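Class D beta-lactamase (PDB 4IED) probably hydrolyses the beta-lactam ring of penicillins and related antibiotics, turning them into substituted beta-amino acids. Local coordinates at residues 47-52 with 153-158; 110-115 with 144-149; 224-229 with 241-246. One frame throughout, in Å; residues are numbered along the deposited sequence. Where two conformers were deposited one is given.

How the interactions relate
Interactions 1 and 3 lie on the two faces of strand 221-229, with centres about 13 Å apart. Ala225 turns towards helix 154-165, while Phe224, Ile226 and Leu228 turn towards helix 238-249. Arg48 ties the two together: its NH1 makes a salt bridge of 2.9 Å to Asp229 OD1, and its NE probably bonds Asn227 OD1. Interaction 2 belongs to the helical part, about 20 Å from interaction 1 and about 24 Å from interaction 3 between centres. It is nested in the loop closed by interaction 1 and lies beside carboxylated Lys60. Asn134, which can bind magnesium but holds none in this model, touches Arg52 of interaction 1, and its ND2 bonds Pro149 O in 144-149.

Interaction 1: 47-52 with 153-158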
loop_
_atom_site.group_PDB
_atom_site.type_symbol
_atom_site.label_atom_id
_atom_site.label_comp_id
_atom_site.label_asym_id
_atom_site.label_seq_id
_atom_site.Cartn_x
_atom_site.Cartn_y
_atom_site.Cartn_z
ATOM N N ASP A 47 -2.645 15.887 11.785
ATOM C CA ASP A 47 -2.763 15.003 12.930
ATOM C C ASP A 47 -3.189 13.621 12.498
ATOM O O ASP A 47 -2.583 12.595 12.942
ATOM C CB ASP A 47 -3.759 15.523 13.953
ATOM C CG ASP A 47 -3.207 16.660 14.804
ATOM O OD1 ASP A 47 -1.988 17.007 14.724
ATOM O OD2 ASP A 47 -4.049 17.240 15.512
ATOM N N ARG A 48 -4.147 13.554 11.546
ATOM C CA ARG A 48 -4.445 12.197 11.053
ATOM C C ARG A 48 -3.328 11.641 10.153
ATOM O O ARG A 48 -3.164 10.441 10.125
ATOM C CB ARG A 48 -5.804 12.231 10.346
ATOM C CG ARG A 48 -6.243 10.873 9.862
ATOM C CD ARG A 48 -7.648 10.908 9.346
ATOM N NE ARG A 48 -7.993 9.629 8.706
ATOM C CZ ARG A 48 -9.206 9.053 8.723
ATOM N NH1 ARG A 48 -10.237 9.561 9.340
ATOM N NH2 ARG A 48 -9.326 7.925 8.029
ATOM N N ALA A 49 -2.587 12.473 9.471
ATOM C CA ALA A 49 -1.432 11.977 8.684
ATOM C C ALA A 49 -0.453 11.257 9.550
ATOM O O ALA A 49 0.141 10.312 9.105
ATOM C CB ALA A 49 -0.752 13.106 7.984
ATOM N N ASN A 50 -0.386 11.627 10.835
ATOM C CA ASN A 50 0.548 10.933 11.797
ATOM C C ASN A 50 -0.175 9.862 12.613
ATOM O O ASN A 50 0.472 9.236 13.524
ATOM C CB ASN A 50 1.169 11.972 12.694
ATOM C CG ASN A 50 2.123 12.848 11.970
ATOM O OD1 ASN A 50 2.052 14.091 11.993
ATOM N ND2 ASN A 50 3.050 12.207 11.326
ATOM N N GLU A 51 -1.481 9.594 12.388
ATOM C CA GLU A 51 -2.176 8.598 13.164
ATOM C C GLU A 51 -2.087 7.254 12.486
ATOM O O GLU A 51 -2.300 7.102 11.290
ATOM C CB GLU A 51 -3.702 8.960 13.267
ATOM C CG GLU A 51 -4.539 7.971 14.058
ATOM C CD GLU A 51 -5.921 8.412 14.324
ATOM O OE1 GLU A 51 -6.316 9.476 13.769
ATOM O OE2 GLU A 51 -6.581 7.641 15.118
ATOM N N ARG A 52 -1.735 6.257 13.260
ATOM C CA ARG A 52 -1.544 4.921 12.773
ATOM C C ARG A 52 -2.884 4.159 12.697
ATOM O O ARG A 52 -3.697 4.206 13.642
ATOM C CB ARG A 52 -0.589 4.126 13.665
ATOM C CG ARG A 52 0.823 4.653 13.626
ATOM C CD ARG A 52 1.669 3.790 14.511
ATOM N NE ARG A 52 3.103 4.062 14.371
ATOM C CZ ARG A 52 3.993 3.714 15.262
ATOM N NH1 ARG A 52 3.681 3.225 16.443
ATOM N NH2 ARG A 52 5.274 3.907 14.996
ATOM N N SER A 153 0.960 4.856 9.900
ATOM C CA SER A 153 0.378 6.111 9.490
ATOM C C SER A 153 0.619 6.445 8.033
ATOM O O SER A 153 1.473 5.862 7.411
ATOM C CB SER A 153 0.863 7.251 10.393
ATOM O OG SER A 153 2.238 7.534 10.062
ATOM N N ALA A 154 -0.163 7.396 7.511
ATOM C CA ALA A 154 0.041 7.841 6.118
ATOM C C ALA A 154 1.480 8.359 5.987
ATOM O O ALA A 154 2.112 8.099 5.000
ATOM C CB ALA A 154 -1.027 8.899 5.707
ATOM N N MET A 155 1.948 9.120 6.974
ATOM C CA MET A 155 3.304 9.703 6.900
ATOM C C MET A 155 4.340 8.559 6.871
ATOM O O MET A 155 5.328 8.629 6.109
ATOM C CB MET A 155 3.602 10.621 8.108
ATOM C CG MET A 155 4.763 11.524 7.894
ATOM S SD MET A 155 4.384 12.866 6.773
ATOM C CE MET A 155 3.307 13.850 7.618
ATOM N N GLU A 156 4.178 7.514 7.649
ATOM C CA GLU A 156 5.066 6.408 7.705
ATOM C C GLU A 156 5.045 5.680 6.397
ATOM O O GLU A 156 6.121 5.227 5.937
ATOM C CB GLU A 156 4.626 5.500 8.907
ATOM C CG GLU A 156 5.126 6.004 10.246
ATOM C CD GLU A 156 4.555 5.290 11.405
ATOM O OE1 GLU A 156 3.539 4.589 11.387
ATOM O OE2 GLU A 156 5.195 5.535 12.512
ATOM N N GLN A 157 3.882 5.465 5.803
ATOM C CA GLN A 157 3.785 4.777 4.493
ATOM C C GLN A 157 4.597 5.590 3.468
ATOM O O GLN A 157 5.377 4.999 2.683
ATOM C CB GLN A 157 2.372 4.672 4.024
ATOM C CG GLN A 157 1.467 3.779 4.879
ATOM C CD GLN A 157 1.027 2.513 4.229
ATOM O OE1 GLN A 157 -0.168 2.001 4.504
ATOM N NE2 GLN A 157 1.814 1.936 3.430
ATOM N N VAL A 158 4.430 6.895 3.398
ATOM C CA VAL A 158 5.124 7.748 2.430
ATOM C C VAL A 158 6.619 7.615 2.596
ATOM O O VAL A 158 7.352 7.562 1.606
ATOM C CB VAL A 158 4.605 9.193 2.563
ATOM C CG1 VAL A 158 5.526 10.134 1.747
ATOM C CG2 VAL A 158 3.191 9.284 2.058
HETATM O O HOH W 1 -2.679 8.079 8.747
#
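The guanidinium of Arg52 meets the carboxylate of Glu156 edge to edge, with the two planes 34° apart. Arg52 grips side-on in a salt bridge. Arg52 NE reaches Glu156 OE1 at 3.1 Å and Arg52 NH2 reaches Glu156 OE2 at 3.0 Å. Arg52 NE also bonds Glu156 OE2, so that oxygen takes both nitrogens. Both oxygens receive NE on their syn lone pairs. Glu156 OE1 is met on its anti side by Ser153 N at 3.0 Å, tilted out of the carboxylate plane. The carboxylate is thus gripped from both segments. Ser153 OG accepts from Glu156 N at 3.1 Å; chi1 of 73° turns the hydroxyl back over the start of the helix. The CB of Ser153 packs against the carbonyl oxygens of Ala49 and Glu51. Ala49 O takes a bond of 3.0 Å from Met155 N, and Met155 CE bends round to the methyl of Ala49. A water joins Arg48 O, Glu51 O and Ala154 N. Arg52 also touches Asn134, a residue that binds magnesium in a structure of this protein. The reciprocal Ser153 and Glu156 bonds form a capping box at the N-terminus of helix 154-165.

Interaction 2: 110-115 with 144-149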
loop_
_atom_site.group_PDB
_atom_site.type_symbol
_atom_site.label_atom_id
_atom_site.label_comp_id
_atom_site.label_asym_id
_atom_site.label_seq_id
_atom_site.Cartn_x
_atom_site.Cartn_y
_atom_site.Cartn_z
ATOM N N ALA A 110 -3.693 -15.931 -0.901
ATOM C CA ALA A 110 -2.310 -16.135 -1.344
ATOM C C ALA A 110 -1.369 -15.435 -0.348
ATOM O O ALA A 110 -0.361 -15.995 -0.022
ATOM C CB ALA A 110 -2.136 -15.554 -2.736
ATOM N N TYR A 111 -1.728 -14.233 0.127
ATOM C CA TYR A 111 -0.900 -13.523 1.041
ATOM C C TYR A 111 -1.009 -14.069 2.481
ATOM O O TYR A 111 -0.023 -14.005 3.246
ATOM C CB TYR A 111 -1.132 -12.013 0.961
ATOM C CG TYR A 111 -0.332 -11.418 -0.172
ATOM C CD1 TYR A 111 -0.895 -11.328 -1.472
ATOM C CD2 TYR A 111 0.955 -10.980 0.048
ATOM C CE1 TYR A 111 -0.091 -10.939 -2.511
ATOM C CE2 TYR A 111 1.721 -10.537 -1.016
ATOM C CZ TYR A 111 1.155 -10.476 -2.270
ATOM O OH TYR A 111 1.932 -10.034 -3.348
ATOM N N LYS A 112 -2.127 -14.693 2.808
ATOM C CA LYS A 112 -2.199 -15.404 4.123
ATOM C C LYS A 112 -1.214 -16.624 4.035
ATOM O O LYS A 112 -0.487 -16.900 4.985
ATOM C CB LYS A 112 -3.601 -15.817 4.404
ATOM C CG LYS A 112 -4.470 -14.689 4.783
ATOM C CD LYS A 112 -5.864 -15.164 5.201
ATOM C CE LYS A 112 -6.696 -14.067 5.808
ATOM N NZ LYS A 112 -8.006 -14.488 6.294
ATOM N N LYS A 113 -1.228 -17.375 2.945
ATOM C CA LYS A 113 -0.264 -18.452 2.771
ATOM C C LYS A 113 1.168 -17.963 2.875
ATOM O O LYS A 113 2.007 -18.577 3.571
ATOM C CB LYS A 113 -0.488 -19.095 1.398
ATOM C CG LYS A 113 0.462 -20.235 1.047
ATOM C CD LYS A 113 0.089 -20.828 -0.290
ATOM C CE LYS A 113 0.950 -21.972 -0.646
ATOM N NZ LYS A 113 0.996 -22.996 0.447
ATOM N N LEU A 114 1.488 -16.841 2.213
ATOM C CA LEU A 114 2.810 -16.248 2.350
ATOM C C LEU A 114 3.197 -15.956 3.805
ATOM O O LEU A 114 4.277 -16.305 4.260
ATOM C CB LEU A 114 2.885 -14.986 1.495
ATOM C CG LEU A 114 4.276 -14.305 1.421
ATOM C CD1 LEU A 114 5.336 -15.181 0.968
ATOM C CD2 LEU A 114 4.225 -13.072 0.622
ATOM N N ALA A 115 2.272 -15.297 4.514
ATOM C CA ALA A 115 2.506 -14.942 5.928
ATOM C C ALA A 115 2.780 -16.201 6.732
ATOM O O ALA A 115 3.667 -16.250 7.571
ATOM C CB ALA A 115 1.369 -14.093 6.479
ATOM N N PHE A 144 -2.730 -10.203 11.114
ATOM C CA PHE A 144 -2.258 -9.044 11.870
ATOM C C PHE A 144 -2.323 -7.735 11.158
ATOM O O PHE A 144 -2.314 -6.749 11.808
ATOM C CB PHE A 144 -0.823 -9.281 12.422
ATOM C CG PHE A 144 0.232 -9.452 11.340
ATOM C CD1 PHE A 144 0.882 -8.352 10.841
ATOM C CD2 PHE A 144 0.616 -10.709 10.862
ATOM C CE1 PHE A 144 1.798 -8.451 9.800
ATOM C CE2 PHE A 144 1.503 -10.821 9.812
ATOM C CZ PHE A 144 2.147 -9.695 9.339
ATOM N N TRP A 145 -2.233 -7.761 9.805
ATOM C CA TRP A 145 -2.311 -6.539 9.028
ATOM C C TRP A 145 -3.742 -6.123 8.654
ATOM O O TRP A 145 -3.944 -5.061 8.088
ATOM C CB TRP A 145 -1.517 -6.657 7.736
ATOM C CG TRP A 145 -2.127 -7.721 6.774
ATOM C CD1 TRP A 145 -2.885 -7.496 5.709
ATOM C CD2 TRP A 145 -1.800 -9.138 6.746
ATOM N NE1 TRP A 145 -3.179 -8.646 5.072
ATOM C CE2 TRP A 145 -2.518 -9.696 5.665
ATOM C CE3 TRP A 145 -0.974 -9.964 7.513
ATOM C CZ2 TRP A 145 -2.438 -11.049 5.309
ATOM C CZ3 TRP A 145 -0.875 -11.276 7.181
ATOM C CH2 TRP A 145 -1.614 -11.834 6.056
ATOM N N LEU A 146 -4.754 -6.952 8.973
ATOM C CA LEU A 146 -6.137 -6.697 8.583
ATOM C C LEU A 146 -7.108 -6.398 9.677
ATOM O O LEU A 146 -8.186 -5.787 9.451
ATOM C CB LEU A 146 -6.636 -7.782 7.594
ATOM C CG LEU A 146 -6.541 -9.145 8.021
ATOM C CD1 LEU A 146 -7.791 -9.591 8.696
ATOM C CD2 LEU A 146 -6.288 -10.064 6.757
ATOM N N GLU A 147 -6.751 -6.736 10.891
ATOM C CA GLU A 147 -7.686 -6.526 12.044
ATOM C C GLU A 147 -6.952 -6.027 13.292
ATOM O O GLU A 147 -7.443 -6.154 14.401
ATOM C CB GLU A 147 -8.441 -7.820 12.378
ATOM C CG GLU A 147 -7.558 -8.989 12.827
ATOM C CD GLU A 147 -8.214 -10.254 13.315
ATOM O OE1 GLU A 147 -9.306 -10.499 12.754
ATOM O OE2 GLU A 147 -7.524 -10.940 14.187
ATOM N N GLY A 148 -5.783 -5.447 13.148
ATOM C CA GLY A 148 -4.895 -5.265 14.307
ATOM C C GLY A 148 -4.072 -6.545 14.562
ATOM O O GLY A 148 -4.472 -7.673 14.183
ATOM N N PRO A 149 -2.982 -6.399 15.349
ATOM C CA PRO A 149 -2.573 -5.183 15.993
ATOM C C PRO A 149 -1.668 -4.288 15.196
ATOM O O PRO A 149 -1.389 -3.139 15.647
ATOM C CB PRO A 149 -1.858 -5.677 17.204
ATOM C CG PRO A 149 -1.241 -6.958 16.770
ATOM C CD PRO A 149 -2.246 -7.581 15.847
#
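Tyr111 O takes the helix bond from Ala115 N at 2.9 Å, and the CH2 corner of Trp145 comes up to the same oxygen at 3.9 Å. The contact turns on this indole. Its six-membered end is pushed against one turn of helix 108-130. Ala115 CB lies obliquely to the ring, 3.7 Å from Trp145 CZ3, and Lys112 CA sits at the ring edge. With chi1 at 66°, the indole swings from its loop towards the helix. Leu146 CD2 covers part of one indole face of Trp145, 3.7 Å above the plane and towards the rim. The same Leu146 CD2 meets Lys112 CE at 4.1 Å, where the extended lysine chain crosses the leucine at about a right angle. On the loop side, the indole edge points at the face of Phe144, with Trp145 CE3 over the centre of that ring. Phe59 meets both rings. The segments therefore meet through carbon almost throughout, and the polar groups look elsewhere. Tyr111 OH bonds Thr64 OG1. Trp145 NE1 bonds the carbamate of Lys60; this carboxylated lysine is a hallmark of class D enzymes. Apolar packing of the indole's far end thus probably steadies the N-H that faces this carbamate.

Interaction 3: 224-229 with 241-246; sequences FAINLD and EIVREY
Val243 is the wedge of this contact, set between Phe224 and Ile226 with one methyl for each. Val243 CG1 sits over the middle of the Phe224 ring, 3.9 Å from the centroid and 12° off the ring normal. This is a CH-pi contact. Val243 and Ile226 pass each other in opposite directions, and Val243 CG2 meets Ile226 CG2 at 3.7 Å. The valine torsion, with CG1 anti to the backbone N (chi1 176°), divides the methyls this way. Phe224, Ile226 and Leu228 are every second residue of the strand, so they form a row of bumps facing the helix. Helix 238-249 lies here on one face of the antiparallel sheet of the beta-lactamase fold, and helix 16-25 packs beside it. The axes of 224-229 and 241-246 come within 9.6 Å, their directions 138° apart, so the helix runs slantwise back along the strand. Further along the row, Ile226 CD1 presses into the branch point of Ile242, 3.5 Å from Ile242 CG2 and 3.7 Å from Ile242 CB. The first pair is a snug fit for two methyl groups. Leu228 and Ile242 then meet tip to tip, with Leu228 CD1 4.1 Å from Ile242 CD1. Ile242 also touches Ile21.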
loop_
_atom_site.group_PDB
_atom_site.type_symbol
_atom_site.label_atom_id
_atom_site.label_comp_id
_atom_site.label_asym_id
_atom_site.label_seq_id
_atom_site.Cartn_x
_atom_site.Cartn_y
_atom_site.Cartn_z
ATOM N N PHE A 224 3.096 8.915 -2.106
ATOM C CA PHE A 224 1.802 9.376 -1.557
ATOM C C PHE A 224 1.131 8.267 -0.775
ATOM O O PHE A 224 1.319 7.080 -0.889
ATOM C CB PHE A 224 0.852 9.828 -2.660
ATOM C CG PHE A 224 0.375 8.698 -3.563
ATOM C CD1 PHE A 224 -0.757 7.917 -3.223
ATOM C CD2 PHE A 224 1.021 8.455 -4.762
ATOM C CE1 PHE A 224 -1.178 6.903 -4.027
ATOM C CE2 PHE A 224 0.576 7.424 -5.573
ATOM C CZ PHE A 224 -0.500 6.649 -5.184
ATOM N N ALA A 225 0.299 8.779 0.167
ATOM C CA ALA A 225 -0.726 8.002 0.937
ATOM C C ALA A 225 -1.958 8.797 1.282
ATOM O O ALA A 225 -1.823 9.905 1.816
ATOM C CB ALA A 225 -0.104 7.475 2.217
ATOM N N ILE A 226 -3.090 8.180 0.958
ATOM C CA ILE A 226 -4.396 8.720 1.379
ATOM C C ILE A 226 -5.049 7.631 2.185
ATOM O O ILE A 226 -4.951 6.439 1.924
ATOM C CB ILE A 226 -5.253 9.131 0.173
ATOM C CG1 ILE A 226 -6.534 9.928 0.613
ATOM C CG2 ILE A 226 -5.672 7.970 -0.709
ATOM C CD1 ILE A 226 -7.159 10.594 -0.583
ATOM N N ASN A 227 -5.723 8.075 3.243
ATOM C CA ASN A 227 -6.765 7.204 3.879
ATOM C C ASN A 227 -7.976 8.027 4.223
ATOM O O ASN A 227 -7.945 9.220 4.428
ATOM C CB ASN A 227 -6.195 6.366 5.052
ATOM C CG ASN A 227 -5.805 7.184 6.270
ATOM O OD1 ASN A 227 -6.595 7.839 6.893
ATOM N ND2 ASN A 227 -4.536 7.034 6.688
ATOM N N LEU A 228 -9.102 7.347 4.172
ATOM C CA LEU A 228 -10.432 8.010 4.292
ATOM C C LEU A 228 -11.329 7.095 5.069
ATOM O O LEU A 228 -11.230 5.898 4.988
ATOM C CB LEU A 228 -11.078 8.094 2.847
ATOM C CG LEU A 228 -10.291 8.747 1.699
ATOM C CD1 LEU A 228 -10.879 8.485 0.297
ATOM C CD2 LEU A 228 -10.282 10.246 2.115
ATOM N N ASP A 229 -12.287 7.690 5.716
ATOM C CA ASP A 229 -13.410 6.925 6.353
ATOM C C ASP A 229 -14.319 6.503 5.249
ATOM O O ASP A 229 -14.894 7.371 4.569
ATOM C CB ASP A 229 -14.166 7.827 7.404
ATOM C CG ASP A 229 -13.297 8.178 8.620
ATOM O OD1 ASP A 229 -12.207 7.537 8.826
ATOM O OD2 ASP A 229 -13.794 9.019 9.376
ATOM N N GLU A 241 -9.607 8.426 -6.935
ATOM C CA GLU A 241 -10.102 9.639 -7.568
ATOM C C GLU A 241 -9.417 10.848 -6.967
ATOM O O GLU A 241 -8.951 11.743 -7.694
ATOM C CB GLU A 241 -11.615 9.750 -7.393
ATOM C CG GLU A 241 -12.387 8.831 -8.325
ATOM C CD GLU A 241 -13.889 8.861 -8.076
ATOM O OE1 GLU A 241 -14.345 9.800 -7.254
ATOM O OE2 GLU A 241 -14.622 8.008 -8.708
ATOM N N ILE A 242 -9.325 10.945 -5.638
ATOM C CA ILE A 242 -8.767 12.134 -5.028
ATOM C C ILE A 242 -7.275 12.257 -5.350
ATOM O O ILE A 242 -6.758 13.333 -5.675
ATOM C CB ILE A 242 -8.983 12.141 -3.468
ATOM C CG1 ILE A 242 -10.473 12.343 -3.212
ATOM C CG2 ILE A 242 -8.066 13.150 -2.783
ATOM C CD1 ILE A 242 -10.897 11.992 -1.814
ATOM N N VAL A 243 -6.591 11.111 -5.245
ATOM C CA VAL A 243 -5.171 11.127 -5.633
ATOM C C VAL A 243 -4.935 11.572 -7.065
ATOM O O VAL A 243 -4.098 12.496 -7.313
ATOM C CB VAL A 243 -4.530 9.758 -5.351
ATOM C CG1 VAL A 243 -3.068 9.741 -5.852
ATOM C CG2 VAL A 243 -4.556 9.474 -3.863
ATOM N N ARG A 244 -5.721 11.044 -7.997
ATOM C CA ARG A 244 -5.546 11.486 -9.411
ATOM C C ARG A 244 -5.921 12.918 -9.577
ATOM O O ARG A 244 -5.325 13.641 -10.366
ATOM C CB ARG A 244 -6.365 10.541 -10.307
ATOM C CG ARG A 244 -5.786 9.188 -10.520
ATOM C CD ARG A 244 -6.624 8.257 -11.383
ATOM N NE ARG A 244 -5.911 7.051 -11.727
ATOM C CZ ARG A 244 -5.153 6.940 -12.806
ATOM N NH1 ARG A 244 -4.940 7.941 -13.628
ATOM N NH2 ARG A 244 -4.536 5.772 -13.012
ATOM N N GLU A 245 -6.930 13.438 -8.854
ATOM C CA GLU A 245 -7.345 14.830 -9.047
ATOM C C GLU A 245 -6.190 15.736 -8.603
ATOM O O GLU A 245 -5.876 16.729 -9.255
ATOM C CB GLU A 245 -8.669 15.115 -8.294
ATOM C CG GLU A 245 -9.887 14.545 -9.036
ATOM C CD GLU A 245 -11.265 14.836 -8.466
ATOM O OE1 GLU A 245 -11.479 15.967 -7.973
ATOM O OE2 GLU A 245 -12.148 13.898 -8.650
ATOM N N TYR A 246 -5.538 15.436 -7.482
ATOM C CA TYR A 246 -4.416 16.249 -7.049
ATOM C C TYR A 246 -3.291 16.185 -8.078
ATOM O O TYR A 246 -2.702 17.236 -8.444
ATOM C CB TYR A 246 -3.877 15.735 -5.680
ATOM C CG TYR A 246 -2.568 16.395 -5.274
ATOM C CD1 TYR A 246 -2.590 17.642 -4.738
ATOM C CD2 TYR A 246 -1.353 15.778 -5.458
ATOM C CE1 TYR A 246 -1.448 18.368 -4.395
ATOM C CE2 TYR A 246 -0.166 16.494 -5.156
ATOM C CZ TYR A 246 -0.230 17.746 -4.607
ATOM O OH TYR A 246 0.911 18.457 -4.228
#